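Local structure of ubiquitin-conjugating enzyme E2 U (Homo sapiens, 1YRV) at residues S80-I92 against T104-W118. The protein catalyses the covalent attachment of ubiquitin to other proteins, accepting it from the E1 enzyme as a thioester on a cysteine of its UBC core domain. Numbering follows the deposited sequence.
Sequences SEYNYAPPVVKFI and TGQPCIDFLDNPEKW
In the UBC fold of E2 enzymes, the loop ending in P86-P87 packs against W118, and V89 and F91 of edge strand 88-91 pack against G105 and P107, just before C108, the predicted thioester cysteine. With CG anti to the backbone N (chi1 175°), the W118 indole is carried out to the loop, where A85 and P86 lie over one face. Its NE1 donates a nearly straight bond to N83 O (2.8 Å, 163°); the oxygen lies close to the indole plane, whereas the donor sits well above the carbonyl plane. P86 CB makes a CH-pi contact with the six-membered ring (3.9 Å to its centroid). P86 CB also meets L112 CD2 at 3.9 Å, while the other methyl, CD1, faces V89 CG2 (4.1 Å). Between the backbones, a water lies within hydrogen-bonding distance of both P87 O (2.8 Å) and L112 O (2.9 Å). Farther along, P107 CG rests on V89 CG1 (3.9 Å), and F91 N donates to G105 O (2.7 Å), which also lies at the edge of the F91 ring. Y122 meets the W118 ring at a shallow interplanar angle. The bond to N83 O and the packing over the ring face together probably restrict rotation of the indole, and the apolar contacts with the shared water join helix 110-113 to the P86-P87 loop and, through V89, to the edge strand.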
# COMPACT_ATOMS: atom_id res chain seq x y z
N SER A 80 14.51 0.23 -10.27
CA SER A 80 15.48 -0.75 -10.71
C SER A 80 16.36 -1.20 -9.55
O SER A 80 17.16 -2.11 -9.68
CB SER A 80 16.33 -0.16 -11.86
OG SER A 80 16.90 1.09 -11.44
N GLU A 81 16.19 -0.58 -8.39
CA GLU A 81 16.96 -0.95 -7.19
C GLU A 81 16.16 -1.98 -6.40
O GLU A 81 16.68 -2.56 -5.46
CB GLU A 81 17.17 0.27 -6.30
CG GLU A 81 17.49 1.51 -7.08
CD GLU A 81 18.75 1.33 -7.84
OE1 GLU A 81 19.76 1.08 -7.14
OE2 GLU A 81 18.72 1.41 -9.10
N TYR A 82 14.92 -2.22 -6.80
CA TYR A 82 14.08 -3.11 -6.05
C TYR A 82 14.69 -4.33 -5.45
O TYR A 82 15.44 -5.09 -6.08
CB TYR A 82 12.84 -3.57 -6.79
CG TYR A 82 12.06 -4.63 -6.02
CD1 TYR A 82 11.61 -4.40 -4.73
CD2 TYR A 82 11.77 -5.86 -6.60
CE1 TYR A 82 10.88 -5.35 -4.03
CE2 TYR A 82 11.03 -6.83 -5.90
CZ TYR A 82 10.59 -6.55 -4.61
OH TYR A 82 9.82 -7.49 -3.96
N ASN A 83 14.23 -4.47 -4.20
CA ASN A 83 14.53 -5.50 -3.24
C ASN A 83 15.64 -4.88 -2.38
O ASN A 83 15.70 -5.17 -1.20
CB ASN A 83 14.80 -6.72 -4.07
CG ASN A 83 15.58 -7.76 -3.38
OD1 ASN A 83 16.76 -7.63 -3.31
ND2 ASN A 83 14.92 -8.83 -2.89
N TYR A 84 16.45 -4.00 -2.93
CA TYR A 84 17.45 -3.33 -2.10
C TYR A 84 16.74 -2.07 -1.55
O TYR A 84 17.15 -1.50 -0.55
CB TYR A 84 18.67 -2.88 -2.90
CG TYR A 84 19.66 -3.98 -3.15
CD1 TYR A 84 20.30 -4.63 -2.09
CD2 TYR A 84 19.85 -4.48 -4.43
CE1 TYR A 84 21.09 -5.76 -2.31
CE2 TYR A 84 20.62 -5.60 -4.65
CZ TYR A 84 21.23 -6.24 -3.58
OH TYR A 84 21.97 -7.36 -3.82
N ALA A 85 15.67 -1.66 -2.24
CA ALA A 85 14.91 -0.48 -1.88
C ALA A 85 13.42 -0.72 -2.00
O ALA A 85 12.97 -1.44 -2.91
CB ALA A 85 15.29 0.66 -2.80
N PRO A 86 12.64 -0.09 -1.10
CA PRO A 86 11.17 -0.21 -1.08
C PRO A 86 10.48 0.51 -2.22
O PRO A 86 10.96 1.52 -2.73
CB PRO A 86 10.78 0.42 0.27
CG PRO A 86 11.89 1.47 0.51
CD PRO A 86 13.13 0.66 0.07
N PRO A 87 9.32 0.00 -2.66
CA PRO A 87 8.65 0.71 -3.75
C PRO A 87 8.08 2.01 -3.16
O PRO A 87 8.19 2.24 -1.95
CB PRO A 87 7.54 -0.27 -4.19
CG PRO A 87 7.21 -1.01 -2.91
CD PRO A 87 8.57 -1.19 -2.23
N VAL A 88 7.54 2.87 -4.00
CA VAL A 88 6.91 4.08 -3.47
C VAL A 88 5.40 3.83 -3.62
O VAL A 88 4.91 3.56 -4.72
CB VAL A 88 7.23 5.33 -4.28
CG1 VAL A 88 6.36 6.49 -3.78
CG2 VAL A 88 8.72 5.70 -4.16
N VAL A 89 4.68 3.91 -2.52
CA VAL A 89 3.24 3.68 -2.55
C VAL A 89 2.52 5.02 -2.35
O VAL A 89 2.87 5.83 -1.48
CB VAL A 89 2.80 2.67 -1.42
CG1 VAL A 89 1.28 2.60 -1.33
CG2 VAL A 89 3.37 1.28 -1.69
N LYS A 90 1.51 5.23 -3.18
CA LYS A 90 0.72 6.43 -3.09
C LYS A 90 -0.75 6.13 -3.28
O LYS A 90 -1.12 5.24 -4.05
CB LYS A 90 1.15 7.44 -4.13
CG LYS A 90 2.45 8.12 -3.79
CD LYS A 90 2.93 8.98 -4.94
CE LYS A 90 4.27 9.65 -4.59
NZ LYS A 90 4.15 10.44 -3.29
N PHE A 91 -1.57 6.89 -2.56
CA PHE A 91 -3.01 6.78 -2.65
C PHE A 91 -3.44 7.57 -3.87
O PHE A 91 -3.11 8.74 -3.99
CB PHE A 91 -3.65 7.36 -1.40
CG PHE A 91 -4.09 6.33 -0.45
CD1 PHE A 91 -5.33 5.75 -0.59
CD2 PHE A 91 -3.25 5.91 0.57
CE1 PHE A 91 -5.73 4.74 0.26
CE2 PHE A 91 -3.64 4.89 1.43
CZ PHE A 91 -4.88 4.31 1.28
N ILE A 92 -4.16 6.93 -4.78
CA ILE A 92 -4.61 7.61 -5.98
C ILE A 92 -5.39 8.87 -5.60
O ILE A 92 -5.15 9.95 -6.15
CB ILE A 92 -5.47 6.67 -6.86
CG1 ILE A 92 -4.55 5.70 -7.59
CG2 ILE A 92 -6.32 7.46 -7.83
CD1 ILE A 92 -5.15 4.35 -7.91
N THR A 104 0.74 14.50 0.35
CA THR A 104 1.43 13.57 -0.55
C THR A 104 0.62 12.34 -0.95
O THR A 104 0.97 11.65 -1.90
CB THR A 104 2.71 13.04 0.11
OG1 THR A 104 3.41 14.12 0.74
CG2 THR A 104 3.62 12.37 -0.91
N GLY A 105 -0.46 12.06 -0.21
CA GLY A 105 -1.28 10.90 -0.49
C GLY A 105 -0.50 9.64 -0.18
O GLY A 105 -0.94 8.52 -0.46
N GLN A 106 0.67 9.83 0.40
CA GLN A 106 1.54 8.74 0.74
C GLN A 106 1.34 8.27 2.18
O GLN A 106 1.33 9.05 3.13
CB GLN A 106 2.98 9.19 0.53
CG GLN A 106 3.96 8.08 0.38
CD GLN A 106 5.24 8.55 -0.30
OE1 GLN A 106 6.34 8.07 -0.00
NE2 GLN A 106 5.10 9.48 -1.23
N PRO A 107 1.19 6.96 2.35
CA PRO A 107 0.99 6.34 3.67
C PRO A 107 2.27 6.23 4.50
O PRO A 107 3.26 5.74 4.01
CB PRO A 107 0.44 4.97 3.31
CG PRO A 107 1.14 4.66 2.02
CD PRO A 107 1.11 5.96 1.27
N CYS A 108 2.24 6.66 5.76
CA CYS A 108 3.40 6.58 6.63
C CYS A 108 3.53 5.15 7.13
O CYS A 108 2.85 4.74 8.07
CB CYS A 108 3.25 7.49 7.83
SG CYS A 108 3.05 9.22 7.42
N ILE A 109 4.42 4.41 6.49
CA ILE A 109 4.65 3.03 6.83
C ILE A 109 6.12 2.89 7.10
O ILE A 109 6.93 3.25 6.25
CB ILE A 109 4.31 2.11 5.64
CG1 ILE A 109 2.85 2.29 5.24
CG2 ILE A 109 4.64 0.67 5.99
CD1 ILE A 109 1.88 2.04 6.37
N ASP A 110 6.47 2.35 8.25
CA ASP A 110 7.88 2.20 8.57
C ASP A 110 8.80 1.54 7.54
O ASP A 110 9.79 2.15 7.12
CB ASP A 110 8.04 1.46 9.89
CG ASP A 110 7.75 2.34 11.04
OD1 ASP A 110 8.48 2.25 12.07
OD2 ASP A 110 6.77 3.14 10.91
N PHE A 111 8.48 0.31 7.16
CA PHE A 111 9.29 -0.42 6.21
C PHE A 111 9.35 0.24 4.85
O PHE A 111 10.08 -0.21 3.96
CB PHE A 111 8.82 -1.86 6.08
CG PHE A 111 7.56 -2.03 5.28
CD1 PHE A 111 7.59 -2.10 3.89
CD2 PHE A 111 6.34 -2.19 5.93
CE1 PHE A 111 6.41 -2.33 3.13
CE2 PHE A 111 5.15 -2.42 5.20
CZ PHE A 111 5.19 -2.49 3.80
N LEU A 112 8.62 1.33 4.71
CA LEU A 112 8.61 2.04 3.46
C LEU A 112 9.38 3.33 3.57
O LEU A 112 10.00 3.77 2.60
CB LEU A 112 7.18 2.34 3.03
CG LEU A 112 6.34 1.20 2.48
CD1 LEU A 112 5.08 1.83 1.96
CD2 LEU A 112 7.04 0.44 1.32
N ASP A 113 9.38 3.91 4.76
CA ASP A 113 10.04 5.20 5.00
C ASP A 113 11.29 5.10 5.82
O ASP A 113 12.13 5.98 5.77
CB ASP A 113 9.08 6.15 5.72
CG ASP A 113 7.72 6.18 5.09
OD1 ASP A 113 7.63 6.04 3.87
OD2 ASP A 113 6.73 6.35 5.82
N ASN A 114 11.40 4.05 6.60
CA ASN A 114 12.58 3.91 7.42
C ASN A 114 13.50 2.88 6.76
O ASN A 114 13.16 1.71 6.69
CB ASN A 114 12.19 3.46 8.82
CG ASN A 114 13.35 3.51 9.78
OD1 ASN A 114 14.52 3.49 9.39
ND2 ASN A 114 13.03 3.53 11.07
N PRO A 115 14.68 3.32 6.26
CA PRO A 115 15.65 2.44 5.60
C PRO A 115 16.01 1.22 6.45
O PRO A 115 16.15 0.13 5.92
CB PRO A 115 16.84 3.36 5.36
CG PRO A 115 16.19 4.69 5.13
CD PRO A 115 15.16 4.71 6.26
N GLU A 116 16.12 1.43 7.76
CA GLU A 116 16.46 0.36 8.67
C GLU A 116 15.34 -0.64 8.81
O GLU A 116 15.57 -1.75 9.28
CB GLU A 116 16.78 0.95 10.05
CG GLU A 116 17.81 2.08 10.02
CD GLU A 116 18.37 2.36 11.42
OE1 GLU A 116 18.91 1.41 12.04
OE2 GLU A 116 18.26 3.51 11.90
N LYS A 117 14.14 -0.25 8.39
CA LYS A 117 12.98 -1.12 8.47
C LYS A 117 12.74 -1.92 7.21
O LYS A 117 12.05 -2.93 7.25
CB LYS A 117 11.72 -0.30 8.83
CG LYS A 117 11.37 -0.30 10.31
CD LYS A 117 12.51 0.18 11.18
CE LYS A 117 12.21 -0.00 12.70
NZ LYS A 117 12.03 -1.46 13.11
N TRP A 118 13.30 -1.51 6.09
CA TRP A 118 13.13 -2.27 4.87
C TRP A 118 13.77 -3.64 5.04
O TRP A 118 14.69 -3.82 5.82
CB TRP A 118 13.76 -1.55 3.69
CG TRP A 118 13.72 -2.35 2.44
CD1 TRP A 118 14.79 -2.81 1.72
CD2 TRP A 118 12.55 -2.79 1.75
NE1 TRP A 118 14.36 -3.51 0.62
CE2 TRP A 118 12.98 -3.51 0.61
CE3 TRP A 118 11.17 -2.65 1.97
CZ2 TRP A 118 12.10 -4.07 -0.30
CZ3 TRP A 118 10.28 -3.22 1.07
CH2 TRP A 118 10.76 -3.92 -0.07
O HOH W 1 8.69 4.22 0.01